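Local atomic coordinates of trichothecene 3-O-acetyltransferase (Gibberella zeae, PDB entry 3B30), a protein that probably transfers an acetyl group from acetyl-CoA to the 3-hydroxyl of trichothecene mycotoxins. Residues 159-164 with 378-383; 294-299 with 307-312. All coordinates share one frame; numbering follows the deposited sequence.

Contact 1. Residues 159-164 with 378-383; sequences MDMVGQ and SSWAKV. With ETB (Ethyl Coenzyme A), chain B.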
loop_
_atom_site.group_PDB
_atom_site.type_symbol
_atom_site.label_atom_id
_atom_site.label_comp_id
_atom_site.label_asym_id
_atom_site.label_seq_id
_atom_site.Cartn_x
_atom_site.Cartn_y
_atom_site.Cartn_z
ATOM N N MET A 159 0.888 9.047 -5.727
ATOM C CA MET A 159 -0.113 7.986 -5.824
ATOM C C MET A 159 -0.229 7.124 -4.582
ATOM O O MET A 159 0.778 6.797 -3.957
ATOM C CB MET A 159 0.130 7.085 -7.039
ATOM C CG MET A 159 1.433 6.287 -7.010
ATOM S SD MET A 159 1.836 5.566 -8.615
ATOM C CE MET A 159 2.410 7.038 -9.475
ATOM N N ASP A 160 -1.461 6.765 -4.224
ATOM C CA ASP A 160 -1.668 5.642 -3.277
ATOM C C ASP A 160 -1.720 4.353 -4.104
ATOM O O ASP A 160 -1.525 4.380 -5.346
ATOM C CB ASP A 160 -2.931 5.843 -2.376
ATOM C CG ASP A 160 -4.205 6.102 -3.187
ATOM O OD1 ASP A 160 -4.287 5.636 -4.338
ATOM O OD2 ASP A 160 -5.110 6.796 -2.709
ATOM N N MET A 161 -1.989 3.214 -3.470
ATOM C CA MET A 161 -1.943 1.987 -4.215
ATOM C C MET A 161 -3.125 1.830 -5.184
ATOM O O MET A 161 -3.011 1.167 -6.219
ATOM C CB MET A 161 -1.777 0.771 -3.286
ATOM C CG MET A 161 -1.722 -0.558 -4.034
ATOM S SD MET A 161 -0.474 -0.690 -5.368
ATOM C CE MET A 161 0.939 -1.351 -4.518
ATOM N N VAL A 162 -4.261 2.426 -4.845
ATOM C CA VAL A 162 -5.409 2.415 -5.779
ATOM C C VAL A 162 -5.034 3.228 -7.039
ATOM O O VAL A 162 -5.292 2.783 -8.183
ATOM C CB VAL A 162 -6.709 2.919 -5.108
ATOM C CG1 VAL A 162 -7.816 3.251 -6.175
ATOM C CG2 VAL A 162 -7.204 1.824 -4.099
ATOM N N GLY A 163 -4.418 4.395 -6.821
ATOM C CA GLY A 163 -3.922 5.220 -7.943
ATOM C C GLY A 163 -2.820 4.512 -8.737
ATOM O O GLY A 163 -2.827 4.537 -9.970
ATOM N N GLN A 164 -1.877 3.872 -8.030
ATOM C CA GLN A 164 -0.821 3.078 -8.685
ATOM C C GLN A 164 -1.399 1.924 -9.534
ATOM O O GLN A 164 -0.943 1.648 -10.648
ATOM C CB GLN A 164 0.129 2.528 -7.618
ATOM C CG GLN A 164 1.369 1.803 -8.166
ATOM C CD GLN A 164 2.453 1.727 -7.115
ATOM O OE1 GLN A 164 2.494 2.579 -6.222
ATOM N NE2 GLN A 164 3.351 0.725 -7.218
ATOM N N SER A 378 -2.608 -1.642 5.937
ATOM C CA SER A 378 -3.037 -1.155 4.622
ATOM C C SER A 378 -3.418 -2.324 3.704
ATOM O O SER A 378 -2.566 -3.114 3.267
ATOM C CB SER A 378 -1.965 -0.266 3.966
ATOM O OG SER A 378 -2.480 0.316 2.772
ATOM N N SER A 379 -4.720 -2.452 3.427
ATOM C CA SER A 379 -5.219 -3.525 2.565
ATOM C C SER A 379 -5.120 -3.154 1.091
ATOM O O SER A 379 -5.706 -2.151 0.649
ATOM C CB SER A 379 -6.683 -3.832 2.895
ATOM O OG SER A 379 -7.226 -4.767 1.986
ATOM N N TRP A 380 -4.415 -3.967 0.315
ATOM C CA TRP A 380 -4.427 -3.779 -1.153
ATOM C C TRP A 380 -5.330 -4.817 -1.807
ATOM O O TRP A 380 -5.285 -5.025 -3.030
ATOM C CB TRP A 380 -2.995 -3.895 -1.704
ATOM C CG TRP A 380 -2.025 -2.862 -1.133
ATOM C CD1 TRP A 380 -2.348 -1.720 -0.457
ATOM C CD2 TRP A 380 -0.597 -2.881 -1.227
ATOM N NE1 TRP A 380 -1.209 -1.034 -0.113
ATOM C CE2 TRP A 380 -0.121 -1.716 -0.580
ATOM C CE3 TRP A 380 0.329 -3.780 -1.775
ATOM C CZ2 TRP A 380 1.243 -1.418 -0.471
ATOM C CZ3 TRP A 380 1.695 -3.478 -1.676
ATOM C CH2 TRP A 380 2.133 -2.314 -1.032
ATOM N N ALA A 381 -6.168 -5.469 -0.990
ATOM C CA ALA A 381 -6.896 -6.674 -1.427
ATOM C C ALA A 381 -7.739 -6.408 -2.672
ATOM O O ALA A 381 -7.810 -7.268 -3.555
ATOM C CB ALA A 381 -7.787 -7.235 -0.291
ATOM N N LYS A 382 -8.360 -5.226 -2.738
ATOM C CA LYS A 382 -9.326 -4.878 -3.824
ATOM C C LYS A 382 -8.709 -4.380 -5.145
ATOM O O LYS A 382 -9.441 -4.131 -6.115
ATOM C CB LYS A 382 -10.324 -3.819 -3.340
ATOM C CG LYS A 382 -9.700 -2.413 -3.157
ATOM C CD LYS A 382 -10.731 -1.444 -2.585
ATOM C CE LYS A 382 -10.222 -0.021 -2.571
ATOM N NZ LYS A 382 -11.180 0.887 -3.238
ATOM N N VAL A 383 -7.389 -4.208 -5.192
ATOM C CA VAL A 383 -6.787 -3.718 -6.437
ATOM C C VAL A 383 -6.676 -4.828 -7.495
ATOM O O VAL A 383 -6.730 -6.006 -7.157
ATOM C CB VAL A 383 -5.468 -2.904 -6.242
ATOM C CG1 VAL A 383 -5.661 -1.776 -5.212
ATOM C CG2 VAL A 383 -4.245 -3.793 -5.887
HETATM N N1A ETB B . -25.277 -7.136 3.350
HETATM C C2A ETB B . -24.193 -7.888 3.613
HETATM N N3A ETB B . -22.972 -7.536 3.193
HETATM C C4A ETB B . -22.791 -6.412 2.531
HETATM C C5A ETB B . -23.865 -5.633 2.236
HETATM C C6A ETB B . -25.149 -6.005 2.644
HETATM N N6A ETB B . -26.227 -5.355 2.273
HETATM N N7A ETB B . -23.406 -4.626 1.541
HETATM C C8A ETB B . -22.095 -4.742 1.380
HETATM N N9A ETB B . -21.705 -5.861 1.987
HETATM C C1B ETB B . -20.389 -6.453 2.006
HETATM C C2B ETB B . -19.971 -6.975 0.656
HETATM O O2B ETB B . -20.607 -8.126 0.311
HETATM C C3B ETB B . -18.478 -7.058 0.816
HETATM O O3B ETB B . -18.208 -8.208 1.504
HETATM P P3B ETB B . -17.226 -9.274 1.074
HETATM O O7A ETB B . -17.953 -9.922 0.131
HETATM O O8A ETB B . -16.111 -8.722 0.440
HETATM O O9A ETB B . -16.932 -10.063 2.215
HETATM C C4B ETB B . -18.234 -5.925 1.748
HETATM O O4B ETB B . -19.422 -5.526 2.303
HETATM C C5B ETB B . -17.591 -4.803 0.989
HETATM O O5B ETB B . -17.345 -3.726 1.787
HETATM P P1A ETB B . -16.294 -2.643 1.443
HETATM O O1A ETB B . -16.381 -1.786 2.606
HETATM O O2A ETB B . -16.604 -1.976 0.206
HETATM O O3A ETB B . -14.905 -3.279 1.173
HETATM P P2A ETB B . -13.968 -4.079 2.082
HETATM O O4A ETB B . -13.578 -5.129 1.264
HETATM O O5A ETB B . -14.599 -4.362 3.279
HETATM O O6A ETB B . -12.769 -3.154 2.363
HETATM C CBP ETB B . -11.567 -1.190 2.826
HETATM C CCP ETB B . -12.862 -1.968 3.055
HETATM C CDP ETB B . -11.587 -0.049 3.776
HETATM C CEP ETB B . -10.282 -1.939 3.059
HETATM C CAP ETB B . -11.527 -0.769 1.365
HETATM O OAP ETB B . -12.668 -0.122 1.005
HETATM C C9P ETB B . -10.304 0.042 1.081
HETATM O O9P ETB B . -10.448 1.359 1.249
HETATM N N8P ETB B . -9.187 -0.576 0.772
HETATM C C7P ETB B . -7.983 0.037 0.314
HETATM C C6P ETB B . -7.087 0.651 1.367
HETATM C C5P ETB B . -5.885 1.330 0.750
HETATM O O5P ETB B . -5.947 2.153 -0.190
HETATM N N4P ETB B . -4.765 0.949 1.253
HETATM C C3P ETB B . -3.656 1.836 1.413
#
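Beside the bound ethyl coenzyme A, at the channel for its pantetheine arm, M161 lies over one face of the W380 indole. M161 CG, anti to the backbone N (chi1 -180°), sits 3.7 Å from W380 CG over the five-membered ring. The chain then bends at both chi2 and chi3, which lays M161 CE over the six-membered ring. M161 CE is 3.6 Å from the centroid of the W380 six-membered ring and 11° off the ring normal, a CH-pi contact. SD is above the same ring at a longer distance, so the contact is also Met-aromatic. The ligand amide N4P approaches the indole at its edge, in plane.

M161 follows D160, the aspartate of the HXXXD motif of BAHD-type acyltransferases. D160 is the N-cap of helix 161-176, and D160 OD1 accepts from G163 N at 2.8 Å, almost in line with its C-O bond.

A type I beta turn, W380 to V383, presents K382 and V383 to V162. V162 CG2 meets K382 CE at 3.9 Å and V383 CG1 at 4.1 Å. K382 CE also lies 3.5 Å from ligand N8P, while K382 NZ pairs with D294. S379 O accepts a weak hydrogen bond from ligand N4P. Y413 also meets the W380 ring.

Contact 2. Residues 294-299 with 307-312; sequences DARPAM and GLLQNM. With ETB (Ethyl Coenzyme A), chain B.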
loop_
_atom_site.group_PDB
_atom_site.type_symbol
_atom_site.label_atom_id
_atom_site.label_comp_id
_atom_site.label_asym_id
_atom_site.label_seq_id
_atom_site.Cartn_x
_atom_site.Cartn_y
_atom_site.Cartn_z
ATOM N N ASP A 294 -9.354 3.786 1.176
ATOM C CA ASP A 294 -9.520 4.555 -0.069
ATOM C C ASP A 294 -10.667 5.543 0.105
ATOM O O ASP A 294 -11.788 5.141 0.407
ATOM C CB ASP A 294 -9.835 3.566 -1.223
ATOM C CG ASP A 294 -10.024 4.255 -2.580
ATOM O OD1 ASP A 294 -9.757 5.472 -2.705
ATOM O OD2 ASP A 294 -10.414 3.543 -3.532
ATOM N N ALA A 295 -10.372 6.840 -0.049
ATOM C CA ALA A 295 -11.354 7.893 0.093
ATOM C C ALA A 295 -12.065 8.268 -1.203
ATOM O O ALA A 295 -12.938 9.134 -1.191
ATOM C CB ALA A 295 -10.728 9.161 0.744
ATOM N N ARG A 296 -11.707 7.637 -2.319
ATOM C CA ARG A 296 -12.388 7.954 -3.580
ATOM C C ARG A 296 -13.920 7.779 -3.511
ATOM O O ARG A 296 -14.647 8.666 -3.953
ATOM C CB ARG A 296 -11.822 7.126 -4.739
ATOM C CG ARG A 296 -10.403 7.593 -5.167
ATOM C CD ARG A 296 -9.762 6.516 -6.072
ATOM N NE ARG A 296 -8.366 6.841 -6.387
ATOM C CZ ARG A 296 -7.341 6.781 -5.535
ATOM N NH1 ARG A 296 -7.505 6.418 -4.253
ATOM N NH2 ARG A 296 -6.126 7.093 -5.969
ATOM N N PRO A 297 -14.409 6.627 -3.016
ATOM C CA PRO A 297 -15.873 6.469 -3.020
ATOM C C PRO A 297 -16.630 7.528 -2.215
ATOM O O PRO A 297 -17.586 8.069 -2.728
ATOM C CB PRO A 297 -16.067 5.064 -2.449
ATOM C CG PRO A 297 -14.784 4.358 -2.793
ATOM C CD PRO A 297 -13.753 5.399 -2.524
ATOM N N ALA A 298 -16.178 7.830 -0.984
ATOM C CA ALA A 298 -16.795 8.863 -0.126
ATOM C C ALA A 298 -16.722 10.235 -0.765
ATOM O O ALA A 298 -17.625 11.045 -0.568
ATOM C CB ALA A 298 -16.131 8.901 1.273
ATOM N N MET A 299 -15.662 10.486 -1.543
ATOM C CA MET A 299 -15.468 11.784 -2.204
ATOM C C MET A 299 -16.173 11.846 -3.563
ATOM O O MET A 299 -16.218 12.895 -4.196
ATOM C CB MET A 299 -13.960 12.078 -2.349
ATOM C CG MET A 299 -13.559 13.545 -2.240
ATOM S SD MET A 299 -14.023 14.385 -0.661
ATOM C CE MET A 299 -13.560 13.132 0.476
ATOM N N GLY A 307 -4.260 9.515 -8.313
ATOM C CA GLY A 307 -3.547 10.281 -7.306
ATOM C C GLY A 307 -3.487 9.597 -5.953
ATOM O O GLY A 307 -3.488 8.375 -5.847
ATOM N N LEU A 308 -3.471 10.429 -4.930
ATOM C CA LEU A 308 -3.440 10.012 -3.536
ATOM C C LEU A 308 -4.700 10.568 -2.877
ATOM O O LEU A 308 -4.849 11.790 -2.671
ATOM C CB LEU A 308 -2.169 10.556 -2.887
ATOM C CG LEU A 308 -1.718 10.160 -1.474
ATOM C CD1 LEU A 308 -2.781 10.508 -0.403
ATOM C CD2 LEU A 308 -1.371 8.726 -1.398
ATOM N N LEU A 309 -5.615 9.656 -2.552
ATOM C CA LEU A 309 -6.895 10.030 -1.972
ATOM C C LEU A 309 -7.243 8.929 -1.008
ATOM O O LEU A 309 -7.982 7.998 -1.341
ATOM C CB LEU A 309 -7.992 10.170 -3.043
ATOM C CG LEU A 309 -9.346 10.738 -2.576
ATOM C CD1 LEU A 309 -9.245 11.788 -1.418
ATOM C CD2 LEU A 309 -10.177 11.303 -3.765
ATOM N N GLN A 310 -6.666 9.036 0.186
ATOM C CA GLN A 310 -6.678 7.955 1.169
ATOM C C GLN A 310 -6.775 8.610 2.541
ATOM O O GLN A 310 -6.408 9.779 2.717
ATOM C CB GLN A 310 -5.347 7.187 1.083
ATOM C CG GLN A 310 -5.301 5.866 1.825
ATOM C CD GLN A 310 -3.953 5.623 2.441
ATOM O OE1 GLN A 310 -3.851 5.344 3.634
ATOM N NE2 GLN A 310 -2.895 5.758 1.633
ATOM N N ASN A 311 -7.251 7.858 3.523
ATOM C CA ASN A 311 -7.198 8.313 4.899
ATOM C C ASN A 311 -7.048 7.048 5.731
ATOM O O ASN A 311 -6.763 5.979 5.189
ATOM C CB ASN A 311 -8.473 9.086 5.234
ATOM C CG ASN A 311 -8.325 10.036 6.437
ATOM O OD1 ASN A 311 -7.424 9.886 7.287
ATOM N ND2 ASN A 311 -9.225 11.007 6.512
ATOM N N MET A 312 -7.191 7.164 7.042
ATOM C CA MET A 312 -7.222 6.005 7.908
ATOM C C MET A 312 -8.476 6.100 8.805
ATOM O O MET A 312 -9.056 7.189 8.969
ATOM C CB MET A 312 -5.950 5.935 8.762
ATOM C CG MET A 312 -4.664 5.756 7.915
ATOM S SD MET A 312 -3.381 4.884 8.775
ATOM C CE MET A 312 -3.542 3.249 8.132
HETATM N N1A ETB B . -25.277 -7.136 3.350
HETATM C C2A ETB B . -24.193 -7.888 3.613
HETATM N N3A ETB B . -22.972 -7.536 3.193
HETATM C C4A ETB B . -22.791 -6.412 2.531
HETATM C C5A ETB B . -23.865 -5.633 2.236
HETATM C C6A ETB B . -25.149 -6.005 2.644
HETATM N N6A ETB B . -26.227 -5.355 2.273
HETATM N N7A ETB B . -23.406 -4.626 1.541
HETATM C C8A ETB B . -22.095 -4.742 1.380
HETATM N N9A ETB B . -21.705 -5.861 1.987
HETATM C C1B ETB B . -20.389 -6.453 2.006
HETATM C C2B ETB B . -19.971 -6.975 0.656
HETATM O O2B ETB B . -20.607 -8.126 0.311
HETATM C C3B ETB B . -18.478 -7.058 0.816
HETATM O O3B ETB B . -18.208 -8.208 1.504
HETATM P P3B ETB B . -17.226 -9.274 1.074
HETATM O O7A ETB B . -17.953 -9.922 0.131
HETATM O O8A ETB B . -16.111 -8.722 0.440
HETATM O O9A ETB B . -16.932 -10.063 2.215
HETATM C C4B ETB B . -18.234 -5.925 1.748
HETATM O O4B ETB B . -19.422 -5.526 2.303
HETATM C C5B ETB B . -17.591 -4.803 0.989
HETATM O O5B ETB B . -17.345 -3.726 1.787
HETATM P P1A ETB B . -16.294 -2.643 1.443
HETATM O O1A ETB B . -16.381 -1.786 2.606
HETATM O O2A ETB B . -16.604 -1.976 0.206
HETATM O O3A ETB B . -14.905 -3.279 1.173
HETATM P P2A ETB B . -13.968 -4.079 2.082
HETATM O O4A ETB B . -13.578 -5.129 1.264
HETATM O O5A ETB B . -14.599 -4.362 3.279
HETATM O O6A ETB B . -12.769 -3.154 2.363
HETATM C CBP ETB B . -11.567 -1.190 2.826
HETATM C CCP ETB B . -12.862 -1.968 3.055
HETATM C CDP ETB B . -11.587 -0.049 3.776
HETATM C CEP ETB B . -10.282 -1.939 3.059
HETATM C CAP ETB B . -11.527 -0.769 1.365
HETATM O OAP ETB B . -12.668 -0.122 1.005
HETATM C C9P ETB B . -10.304 0.042 1.081
HETATM O O9P ETB B . -10.448 1.359 1.249
HETATM N N8P ETB B . -9.187 -0.576 0.772
HETATM C C7P ETB B . -7.983 0.037 0.314
HETATM C C6P ETB B . -7.087 0.651 1.367
HETATM C C5P ETB B . -5.885 1.330 0.750
HETATM O O5P ETB B . -5.947 2.153 -0.190
HETATM N N4P ETB B . -4.765 0.949 1.253
HETATM C C3P ETB B . -3.656 1.836 1.413
#
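D294 OD1 takes two N-H donors, both from R296; it also lies 3.4 Å from L309 O across the contact, but these two acceptors are not bonded to each other. D294 OD1 accepts from R296 N at 2.9 Å, a capping bond at the turn that leads into the short, weakly bonded helix 296-299. R296 NH1 bonds to D294 OD1, also at 2.9 Å, and makes a salt bridge. The two donors come from opposite faces of the carboxylate plane. The carboxylate oxygen lies in the guanidinium plane, so the arginine presents its edge. D294 OD2 pairs with K382. The backbone serves the ligand: D294 N donates to O9P of ethyl coenzyme A at 2.7 Å.

A295 N bonds to L309 O at 3.0 Å, from above the carbonyl plane. Next to it, D294 and Q310 form an antiparallel non-hydrogen-bonded pair.

L309 fills the apolar side. Its CG stands anti to the backbone N (chi1 -172°), which carries it to the backbone of A295 and R296. Both methyls touch the other segment: L309 CD1 meets A295 CB at 3.7 Å, and L309 CD2 meets M299 CB at 4.1 Å. L309 CB lies over one face of the R296 guanidinium, offset toward its rim.

The contact joins the end of strand 286-294 to the start of the outermost strand 310-318. Helix 340-356 packs on A295 and M299, and V162 of helix 161-176 packs on D294 and R296.

How the contacts relate
The centres of contacts 1 and 2 are about 10 Å apart, and two salt bridges join them. K382 NZ meets D294 OD2 at 2.8 Å, and R296 NH2 meets D160 OD1 at 2.9 Å. D160 OD2 also accepts from L309 N, so the HXXXD aspartate is held by residues of contact 2. This agrees with the structural role given to that aspartate in BAHD relatives. H156, the histidine of the motif, touches L308. Strands 375-379 and 310-318 flank strand 286-294 in one sheet. The pantetheine arm touches both contacts. Along the chain, contact 2 falls within the loop that contact 1 closes.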